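Local structure of orotidine 5'-phosphate decarboxylase (Pyrococcus horikoshii, 2CZE) at residues 104-109 / 134-139; 160-165 / 181-186; 169-174 / 203-208. The protein probably catalyses the decarboxylation of orotidine 5'-monophosphate to uridine 5'-monophosphate, the last step of de novo UMP biosynthesis, and works as a homodimer. All blocks are in the same frame, centred on the assembly; numbering follows the deposited sequence.

Contact 1: residues 104-109 / 134-139; sequences MVVEMS and FGVIAP. With U5P (uridine-5'-monophosphate), chain C.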
loop_
_atom_site.group_PDB
_atom_site.type_symbol
_atom_site.label_atom_id
_atom_site.label_comp_id
_atom_site.label_asym_id
_atom_site.label_seq_id
_atom_site.Cartn_x
_atom_site.Cartn_y
_atom_site.Cartn_z
ATOM N N MET A 104 -8.791 7.426 6.773
ATOM C CA MET A 104 -8.729 5.999 7.068
ATOM C C MET A 104 -9.696 5.172 6.234
ATOM O O MET A 104 -10.850 5.540 6.069
ATOM C CB MET A 104 -9.022 5.755 8.555
ATOM C CG MET A 104 -7.995 6.374 9.498
ATOM S SD MET A 104 -8.487 6.255 11.235
ATOM C CE MET A 104 -8.336 4.485 11.509
ATOM N N VAL A 105 -9.218 4.053 5.703
ATOM C CA VAL A 105 -10.092 3.184 4.928
ATOM C C VAL A 105 -11.014 2.433 5.898
ATOM O O VAL A 105 -10.545 1.787 6.837
ATOM C CB VAL A 105 -9.286 2.139 4.139
ATOM C CG1 VAL A 105 -10.248 1.230 3.350
ATOM C CG2 VAL A 105 -8.306 2.835 3.187
ATOM N N VAL A 106 -12.318 2.531 5.678
ATOM C CA VAL A 106 -13.277 1.830 6.519
ATOM C C VAL A 106 -13.885 0.681 5.715
ATOM O O VAL A 106 -13.880 -0.455 6.166
ATOM C CB VAL A 106 -14.376 2.793 7.045
ATOM C CG1 VAL A 106 -15.537 2.005 7.620
ATOM C CG2 VAL A 106 -13.770 3.688 8.161
ATOM N N GLU A 107 -14.409 0.973 4.526
ATOM C CA GLU A 107 -14.956 -0.086 3.679
ATOM C C GLU A 107 -14.654 0.256 2.221
ATOM O O GLU A 107 -14.942 1.368 1.782
ATOM C CB GLU A 107 -16.467 -0.255 3.881
ATOM C CG GLU A 107 -17.045 -1.275 2.921
ATOM C CD GLU A 107 -18.459 -1.719 3.264
ATOM O OE1 GLU A 107 -19.092 -2.348 2.383
ATOM O OE2 GLU A 107 -18.928 -1.448 4.398
ATOM N N MET A 108 -14.092 -0.696 1.472
ATOM C CA MET A 108 -13.730 -0.430 0.074
ATOM C C MET A 108 -14.853 -0.716 -0.923
ATOM O O MET A 108 -15.823 -1.384 -0.596
ATOM C CB MET A 108 -12.454 -1.196 -0.288
ATOM C CG MET A 108 -11.217 -0.689 0.460
ATOM S SD MET A 108 -9.700 -1.609 0.073
ATOM C CE MET A 108 -9.301 -0.939 -1.577
ATOM N N SER A 109 -14.703 -0.214 -2.147
ATOM C CA SER A 109 -15.750 -0.326 -3.167
ATOM C C SER A 109 -15.807 -1.539 -4.074
ATOM O O SER A 109 -16.832 -1.766 -4.726
ATOM C CB SER A 109 -15.702 0.915 -4.060
ATOM O OG SER A 109 -14.452 0.975 -4.731
ATOM N N PHE A 134 -9.223 13.054 9.381
ATOM C CA PHE A 134 -9.977 14.059 8.638
ATOM C C PHE A 134 -11.204 13.404 8.004
ATOM O O PHE A 134 -12.301 13.982 7.969
ATOM C CB PHE A 134 -9.092 14.684 7.550
ATOM C CG PHE A 134 -9.866 15.416 6.491
ATOM C CD1 PHE A 134 -10.229 14.777 5.315
ATOM C CD2 PHE A 134 -10.256 16.738 6.680
ATOM C CE1 PHE A 134 -10.971 15.443 4.331
ATOM C CE2 PHE A 134 -10.996 17.414 5.708
ATOM C CZ PHE A 134 -11.354 16.767 4.531
ATOM N N GLY A 135 -11.026 12.182 7.516
ATOM C CA GLY A 135 -12.145 11.488 6.902
ATOM C C GLY A 135 -11.895 9.996 6.761
ATOM O O GLY A 135 -10.857 9.485 7.188
ATOM N N VAL A 136 -12.857 9.295 6.169
ATOM C CA VAL A 136 -12.742 7.859 5.958
ATOM C C VAL A 136 -13.240 7.517 4.570
ATOM O O VAL A 136 -14.005 8.284 3.966
ATOM C CB VAL A 136 -13.601 7.027 6.960
ATOM C CG1 VAL A 136 -13.122 7.254 8.391
ATOM C CG2 VAL A 136 -15.077 7.399 6.819
ATOM N N ILE A 137 -12.790 6.367 4.073
ATOM C CA ILE A 137 -13.216 5.855 2.776
ATOM C C ILE A 137 -14.432 4.959 2.987
ATOM O O ILE A 137 -14.396 4.049 3.820
ATOM C CB ILE A 137 -12.112 5.005 2.102
ATOM C CG1 ILE A 137 -10.929 5.896 1.722
ATOM C CG2 ILE A 137 -12.662 4.293 0.847
ATOM C CD1 ILE A 137 -11.294 7.050 0.810
ATOM N N ALA A 138 -15.503 5.238 2.240
ATOM C CA ALA A 138 -16.751 4.460 2.273
ATOM C C ALA A 138 -17.030 4.084 0.821
ATOM O O ALA A 138 -16.603 4.788 -0.084
ATOM C CB ALA A 138 -17.901 5.294 2.826
ATOM N N PRO A 139 -17.778 2.991 0.582
ATOM C CA PRO A 139 -18.100 2.512 -0.774
ATOM C C PRO A 139 -19.147 3.217 -1.634
ATOM O O PRO A 139 -20.352 3.076 -1.408
ATOM C CB PRO A 139 -18.443 1.035 -0.545
ATOM C CG PRO A 139 -19.104 1.058 0.786
ATOM C CD PRO A 139 -18.239 2.031 1.605
HETATM N N1 U5P C . -10.153 3.597 -4.613
HETATM C C2 U5P C . -11.299 2.890 -5.002
HETATM N N3 U5P C . -12.014 2.161 -4.045
HETATM C C4 U5P C . -11.588 2.136 -2.710
HETATM C C5 U5P C . -10.444 2.830 -2.325
HETATM C C6 U5P C . -9.733 3.555 -3.274
HETATM O O2 U5P C . -11.684 2.888 -6.174
HETATM O O4 U5P C . -12.243 1.512 -1.877
HETATM C "C1'" U5P C . -9.423 4.457 -5.576
HETATM C "C2'" U5P C . -8.996 3.717 -6.846
HETATM O "O2'" U5P C . -7.700 3.153 -6.634
HETATM C "C3'" U5P C . -8.873 4.892 -7.816
HETATM C "C4'" U5P C . -10.084 5.738 -7.415
HETATM O "O3'" U5P C . -7.659 5.617 -7.600
HETATM O "O4'" U5P C . -10.292 5.517 -6.008
HETATM C "C5'" U5P C . -11.328 5.272 -8.177
HETATM O "O5'" U5P C . -11.135 5.548 -9.565
HETATM P P U5P C . -12.230 5.192 -10.690
HETATM O O1P U5P C . -11.587 5.166 -12.024
HETATM O O2P U5P C . -13.388 6.302 -10.566
HETATM O O3P U5P C . -12.887 3.778 -10.295
#
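Met104 and Ile137 open the polar account: Ile137 N gives its hydrogen to Met104 O at 2.9 Å, while Met104 N bonds to Gly135 O. Beyond this parallel pairing, Ile137 O accepts two hydrogens from successive residues. Val106 N lies in the carbonyl plane, on a lone pair; Glu107 N, 3.2 Å from Ile137 O, gives the straighter bond (172° at the hydrogen) but is tilted from that plane. The double grip ties the loop after strand 102-105 to the end of strand 135-137.

Both strands belong to the closed eight-stranded TIM barrel, where with helix 121-131 they form a beta-alpha-beta unit. The loop after strand 102-105 brings Ser109 to the ligand.

Apolar contact falls on two sides. Inside the barrel, Val105 CG2 nears Ile137 CG1 (4.3 Å). Val106 CG2, anti to its carbonyl carbon, meets Val136 CB at 3.6 Å on the side covered by helix 121-131. Farther along, the extended Glu107 chain crosses the Pro139 ring at about a right angle, CB lying 3.7 Å from Pro139 CD. Its buried carboxylate is held by Arg142, Arg145, Asn118 and Thr121.

Ligand bonds complete the set. Ser109 reads the uracil edge twice: U5P N3 donates to Ser109 OG (2.8 Å, 171°), and Ser109 N donates to U5P O4 at 3.0 Å. Gln167 is a second partner of that hydroxyl, and Met108 CB comes within 3.1 Å of U5P O4.

Contact 2: residues 160-165 / 181-186; sequences LAPGIG and YIIVGR. With U5P (uridine-5'-monophosphate), chain C.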
loop_
_atom_site.group_PDB
_atom_site.type_symbol
_atom_site.label_atom_id
_atom_site.label_comp_id
_atom_site.label_asym_id
_atom_site.label_seq_id
_atom_site.Cartn_x
_atom_site.Cartn_y
_atom_site.Cartn_z
ATOM N N LEU A 160 -15.462 10.113 2.248
ATOM C CA LEU A 160 -15.088 10.273 0.847
ATOM C C LEU A 160 -15.470 8.943 0.188
ATOM O O LEU A 160 -15.146 7.866 0.701
ATOM C CB LEU A 160 -13.580 10.546 0.707
ATOM C CG LEU A 160 -13.115 11.833 1.415
ATOM C CD1 LEU A 160 -12.775 11.547 2.867
ATOM C CD2 LEU A 160 -11.894 12.401 0.692
ATOM N N ALA A 161 -16.161 9.020 -0.942
ATOM C CA ALA A 161 -16.618 7.811 -1.605
ATOM C C ALA A 161 -16.144 7.594 -3.026
ATOM O O ALA A 161 -16.562 8.306 -3.938
ATOM C CB ALA A 161 -18.162 7.765 -1.581
ATOM N N PRO A 162 -15.248 6.613 -3.228
ATOM C CA PRO A 162 -14.738 6.292 -4.564
ATOM C C PRO A 162 -15.694 5.226 -5.112
ATOM O O PRO A 162 -16.579 4.764 -4.387
ATOM C CB PRO A 162 -13.344 5.752 -4.283
ATOM C CG PRO A 162 -13.534 5.027 -2.974
ATOM C CD PRO A 162 -14.430 5.974 -2.180
ATOM N N GLY A 163 -15.529 4.829 -6.371
ATOM C CA GLY A 163 -16.425 3.842 -6.950
ATOM C C GLY A 163 -17.587 4.484 -7.697
ATOM O O GLY A 163 -18.597 3.834 -7.961
ATOM N N ILE A 164 -17.440 5.767 -8.021
ATOM C CA ILE A 164 -18.455 6.516 -8.749
ATOM C C ILE A 164 -18.120 6.539 -10.240
ATOM O O ILE A 164 -17.018 6.915 -10.620
ATOM C CB ILE A 164 -18.524 7.969 -8.237
ATOM C CG1 ILE A 164 -18.773 7.978 -6.715
ATOM C CG2 ILE A 164 -19.628 8.737 -8.980
ATOM C CD1 ILE A 164 -20.083 7.334 -6.283
ATOM N N GLY A 165 -19.069 6.141 -11.084
ATOM C CA GLY A 165 -18.820 6.150 -12.513
ATOM C C GLY A 165 -18.422 4.785 -13.053
ATOM O O GLY A 165 -19.254 3.898 -13.222
ATOM N N TYR A 181 -17.425 13.866 0.030
ATOM C CA TYR A 181 -16.642 13.976 -1.198
ATOM C C TYR A 181 -16.924 12.789 -2.096
ATOM O O TYR A 181 -17.075 11.659 -1.615
ATOM C CB TYR A 181 -15.146 14.034 -0.903
ATOM C CG TYR A 181 -14.729 15.284 -0.178
ATOM C CD1 TYR A 181 -14.726 15.335 1.214
ATOM C CD2 TYR A 181 -14.341 16.419 -0.881
ATOM C CE1 TYR A 181 -14.351 16.478 1.884
ATOM C CE2 TYR A 181 -13.957 17.575 -0.210
ATOM C CZ TYR A 181 -13.967 17.596 1.169
ATOM O OH TYR A 181 -13.609 18.752 1.829
ATOM N N ILE A 182 -16.981 13.069 -3.396
ATOM C CA ILE A 182 -17.249 12.083 -4.438
ATOM C C ILE A 182 -15.973 11.905 -5.277
ATOM O O ILE A 182 -15.572 12.788 -6.027
ATOM C CB ILE A 182 -18.419 12.581 -5.336
ATOM C CG1 ILE A 182 -19.681 12.743 -4.487
ATOM C CG2 ILE A 182 -18.680 11.617 -6.488
ATOM C CD1 ILE A 182 -20.169 11.429 -3.861
ATOM N N ILE A 183 -15.320 10.765 -5.128
ATOM C CA ILE A 183 -14.093 10.501 -5.861
ATOM C C ILE A 183 -14.427 9.943 -7.237
ATOM O O ILE A 183 -15.181 8.980 -7.366
ATOM C CB ILE A 183 -13.211 9.514 -5.088
ATOM C CG1 ILE A 183 -12.799 10.144 -3.750
ATOM C CG2 ILE A 183 -11.977 9.149 -5.909
ATOM C CD1 ILE A 183 -12.206 9.143 -2.759
ATOM N N VAL A 184 -13.867 10.558 -8.271
ATOM C CA VAL A 184 -14.138 10.119 -9.633
ATOM C C VAL A 184 -12.855 10.074 -10.424
ATOM O O VAL A 184 -12.135 11.066 -10.499
ATOM C CB VAL A 184 -15.134 11.069 -10.360
ATOM C CG1 VAL A 184 -15.404 10.546 -11.777
ATOM C CG2 VAL A 184 -16.452 11.143 -9.581
ATOM N N GLY A 185 -12.580 8.911 -11.008
ATOM C CA GLY A 185 -11.380 8.735 -11.799
ATOM C C GLY A 185 -11.674 8.563 -13.280
ATOM O O GLY A 185 -11.863 9.552 -13.994
ATOM N N ARG A 186 -11.720 7.310 -13.731
ATOM C CA ARG A 186 -11.939 6.995 -15.144
ATOM C C ARG A 186 -13.079 7.741 -15.838
ATOM O O ARG A 186 -12.929 8.158 -16.996
ATOM C CB ARG A 186 -12.110 5.478 -15.317
ATOM C CG ARG A 186 -10.784 4.707 -15.091
ATOM C CD ARG A 186 -11.004 3.200 -14.922
ATOM N NE ARG A 186 -11.519 2.899 -13.588
ATOM C CZ ARG A 186 -11.861 1.686 -13.176
ATOM N NH1 ARG A 186 -11.759 0.649 -13.997
ATOM N NH2 ARG A 186 -12.273 1.504 -11.934
HETATM N N1 U5P C . -10.153 3.597 -4.613
HETATM C C2 U5P C . -11.299 2.890 -5.002
HETATM N N3 U5P C . -12.014 2.161 -4.045
HETATM C C4 U5P C . -11.588 2.136 -2.710
HETATM C C5 U5P C . -10.444 2.830 -2.325
HETATM C C6 U5P C . -9.733 3.555 -3.274
HETATM O O2 U5P C . -11.684 2.888 -6.174
HETATM O O4 U5P C . -12.243 1.512 -1.877
HETATM C "C1'" U5P C . -9.423 4.457 -5.576
HETATM C "C2'" U5P C . -8.996 3.717 -6.846
HETATM O "O2'" U5P C . -7.700 3.153 -6.634
HETATM C "C3'" U5P C . -8.873 4.892 -7.816
HETATM C "C4'" U5P C . -10.084 5.738 -7.415
HETATM O "O3'" U5P C . -7.659 5.617 -7.600
HETATM O "O4'" U5P C . -10.292 5.517 -6.008
HETATM C "C5'" U5P C . -11.328 5.272 -8.177
HETATM O "O5'" U5P C . -11.135 5.548 -9.565
HETATM P P U5P C . -12.230 5.192 -10.690
HETATM O O1P U5P C . -11.587 5.166 -12.024
HETATM O O2P U5P C . -13.388 6.302 -10.566
HETATM O O3P U5P C . -12.887 3.778 -10.295
HETATM O O HOH W 1 -14.500 6.502 -8.216
#
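Pro162 and Ile183 run alongside each other, Pro162 CB against Ile183 CB at 3.8 Å, where the last two strands of the TIM barrel, 158-161 and 181-184, run parallel toward the phosphate end of the site. Two backbone bonds set the register: Ala161 N to Tyr181 O at 2.9 Å, and Ile183 N to Ala161 O.

The bumps sort onto two sides. Inside the barrel, Ile183 CD1 fits between Leu160 CB and the Pro162 ring, touching Pro162 CB and CD alike. The Pro162 ring also packs on the nucleotide, CG lying 3.4 Å from U5P N3 and CB near U5P O4'. Leu160 CG rests against Tyr181 CB at 3.8 Å, their side chains alongside each other. Toward helix 171-177, Ile164 crosses both Ile182 and Val184 at about right angles: its CG1 reaches Ile182 CG2 at 3.6 Å, while its CB and CG2 meet Val184 CG2. Ala171 and Ala174 of that helix cover the Ile164 side chain.

Past the strands, water 1 accepts from Ile164 N and lies close to both Ile183 O and U5P O2P. Gly185 N, at a helix N-cap, donates to U5P O2P. Arg186 bends at chi3 (-77°), bringing its guanidinium edge to the phosphate; NE donates to U5P O1P at 2.8 Å and NH2 to U5P O3P at 2.9 Å.

Contact 3: residues 169-174 / 203-208; sequences GKAKDA and DEIRGV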
loop_
_atom_site.group_PDB
_atom_site.type_symbol
_atom_site.label_atom_id
_atom_site.label_comp_id
_atom_site.label_asym_id
_atom_site.label_seq_id
_atom_site.Cartn_x
_atom_site.Cartn_y
_atom_site.Cartn_z
ATOM N N GLY A 169 -21.119 3.136 -9.239
ATOM C CA GLY A 169 -21.784 3.989 -8.264
ATOM C C GLY A 169 -22.312 5.299 -8.846
ATOM O O GLY A 169 -21.706 5.886 -9.745
ATOM N N LYS A 170 -23.449 5.764 -8.335
ATOM C CA LYS A 170 -24.052 7.019 -8.794
ATOM C C LYS A 170 -23.699 8.137 -7.811
ATOM O O LYS A 170 -23.801 7.954 -6.590
ATOM C CB LYS A 170 -25.573 6.869 -8.885
ATOM C CG LYS A 170 -26.014 5.845 -9.925
ATOM C CD LYS A 170 -27.532 5.751 -10.004
ATOM C CE LYS A 170 -27.955 4.758 -11.071
ATOM N NZ LYS A 170 -29.423 4.526 -11.035
ATOM N N ALA A 171 -23.285 9.286 -8.340
ATOM C CA ALA A 171 -22.890 10.418 -7.507
ATOM C C ALA A 171 -24.024 10.914 -6.617
ATOM O O ALA A 171 -23.824 11.166 -5.426
ATOM C CB ALA A 171 -22.370 11.559 -8.378
ATOM N N LYS A 172 -25.213 11.049 -7.193
ATOM C CA LYS A 172 -26.370 11.512 -6.432
ATOM C C LYS A 172 -26.681 10.610 -5.233
ATOM O O LYS A 172 -26.937 11.100 -4.129
ATOM C CB LYS A 172 -27.597 11.594 -7.342
ATOM C CG LYS A 172 -28.665 12.558 -6.842
ATOM C CD LYS A 172 -28.095 13.983 -6.756
ATOM C CE LYS A 172 -29.180 15.029 -6.515
ATOM N NZ LYS A 172 -29.950 14.770 -5.257
ATOM N N ASP A 173 -26.675 9.296 -5.455
ATOM C CA ASP A 173 -26.960 8.328 -4.390
ATOM C C ASP A 173 -25.946 8.425 -3.251
ATOM O O ASP A 173 -26.305 8.322 -2.071
ATOM C CB ASP A 173 -26.927 6.894 -4.932
ATOM C CG ASP A 173 -28.015 6.619 -5.954
ATOM O OD1 ASP A 173 -28.044 5.493 -6.510
ATOM O OD2 ASP A 173 -28.836 7.522 -6.203
ATOM N N ALA A 174 -24.676 8.604 -3.607
ATOM C CA ALA A 174 -23.626 8.691 -2.595
ATOM C C ALA A 174 -23.752 9.953 -1.740
ATOM O O ALA A 174 -23.566 9.903 -0.531
ATOM C CB ALA A 174 -22.247 8.649 -3.267
ATOM N N ASP A 203 -23.301 18.819 -12.296
ATOM C CA ASP A 203 -24.709 19.150 -12.464
ATOM C C ASP A 203 -25.598 18.139 -11.742
ATOM O O ASP A 203 -26.606 18.508 -11.117
ATOM C CB ASP A 203 -25.076 19.192 -13.948
ATOM C CG ASP A 203 -24.609 20.474 -14.641
ATOM O OD1 ASP A 203 -24.289 21.469 -13.948
ATOM O OD2 ASP A 203 -24.583 20.494 -15.891
ATOM N N GLU A 204 -25.231 16.864 -11.838
ATOM C CA GLU A 204 -25.997 15.807 -11.187
ATOM C C GLU A 204 -26.082 16.047 -9.685
ATOM O O GLU A 204 -27.150 15.943 -9.084
ATOM C CB GLU A 204 -25.350 14.447 -11.437
ATOM C CG GLU A 204 -25.972 13.309 -10.602
ATOM C CD GLU A 204 -25.261 11.975 -10.787
ATOM O OE1 GLU A 204 -25.634 10.998 -10.083
ATOM O OE2 GLU A 204 -24.333 11.904 -11.631
ATOM N N ILE A 205 -24.946 16.371 -9.081
ATOM C CA ILE A 205 -24.883 16.613 -7.649
ATOM C C ILE A 205 -25.662 17.869 -7.249
ATOM O O ILE A 205 -26.218 17.938 -6.157
ATOM C CB ILE A 205 -23.413 16.728 -7.186
ATOM C CG1 ILE A 205 -22.682 15.411 -7.468
ATOM C CG2 ILE A 205 -23.349 17.052 -5.700
ATOM C CD1 ILE A 205 -21.188 15.437 -7.138
ATOM N N ARG A 206 -25.696 18.870 -8.125
ATOM C CA ARG A 206 -26.443 20.092 -7.831
ATOM C C ARG A 206 -27.935 19.851 -8.034
ATOM O O ARG A 206 -28.759 20.680 -7.658
ATOM C CB ARG A 206 -25.981 21.244 -8.730
ATOM C CG ARG A 206 -24.665 21.860 -8.297
ATOM C CD ARG A 206 -24.173 22.877 -9.317
ATOM N NE ARG A 206 -25.170 23.908 -9.606
ATOM C CZ ARG A 206 -25.663 24.149 -10.817
ATOM N NH1 ARG A 206 -25.254 23.429 -11.857
ATOM N NH2 ARG A 206 -26.562 25.109 -10.995
ATOM N N GLY A 207 -28.271 18.715 -8.637
ATOM C CA GLY A 207 -29.662 18.366 -8.861
ATOM C C GLY A 207 -30.344 19.151 -9.964
ATOM O O GLY A 207 -31.555 19.382 -9.915
ATOM N N VAL A 208 -29.573 19.562 -10.964
ATOM C CA VAL A 208 -30.118 20.320 -12.081
ATOM C C VAL A 208 -30.285 19.436 -13.318
ATOM O O VAL A 208 -31.353 19.521 -13.963
ATOM C CB VAL A 208 -29.211 21.512 -12.435
ATOM C CG1 VAL A 208 -27.835 21.021 -12.848
ATOM C CG2 VAL A 208 -29.833 22.313 -13.547
ATOM O OXT VAL A 208 -29.343 18.672 -13.635
HETATM O O HOH W 2 -22.768 9.551 -11.202
#
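Glu204 reaches from helix 194-206 to the first turn of helix 171-177, and its side chain carries the polar part of this surface contact. From CB the chain leaves with CG anti to the backbone N and runs on extended, so CG passes Lys172 CB at 4.0 Å. CD then comes to 3.8 Å from Ala171 CB, so that the carboxylate lies against the start of the neighbouring helix. At the tip the two oxygens divide the work. OE1 accepts from Lys172 N at 2.9 Å, with an angle of 162° at the hydrogen; the donor stands above the carboxylate plane, 53° out of it. OE2 takes a hydrogen from water 2, which in turn accepts from Ala171 N at 2.9 Å.

The two helices flank strand 181-184 of the TIM barrel: helix 171-177 precedes it in the chain, and helix 194-206 is the last helix. Lys170 is the N-cap residue of helix 171-177, and a carboxylate at this end, where the first-turn N-H groups have no carbonyl partner within the helix, would probably be favoured by the helix dipole as well as by its hydrogen bond.

Beside the polar grip, Ala171 CB packs on Ile205 CG1 at 4.0 Å, and Ile182 of the strand touches both residues, extending the apolar packing inward. On the outer side Lys172 bends at chi2 and chi4 and lays its aliphatic part over the last turn of helix 194-206. Its CD approaches Glu204 O at 3.2 Å, and its CE lies 4.1 Å from Gly207 CA. Gly207 takes a positive phi (74°) in a Schellman motif, in which Gly207 N bonds to Glu204 O and Val208 N to Asp203 O.

Contacts 1 and 2 together take up four successive strands of the barrel, their centres 11 Å apart. Strands 135-137 and 158-161 join them directly: Val136 O lies 2.9 Å from Leu160 N and Ala138 N 3.1 Å from Leu160 O, both probable hydrogen bonds. Both contacts touch the same nucleotide, contact 1 at the base and contact 2 at the base, ribose and phosphate. Contact 3 lies farther out, 11 Å from contact 2 between centres, with the Ala171 side chain about 11 Å from the ligand. It meets contact 2 through Ile182 CD1, 3.5 Å from Ala174 CB, and through a probable Gly169 N to Gly163 O hydrogen bond (2.9 Å), but does not touch contact 1.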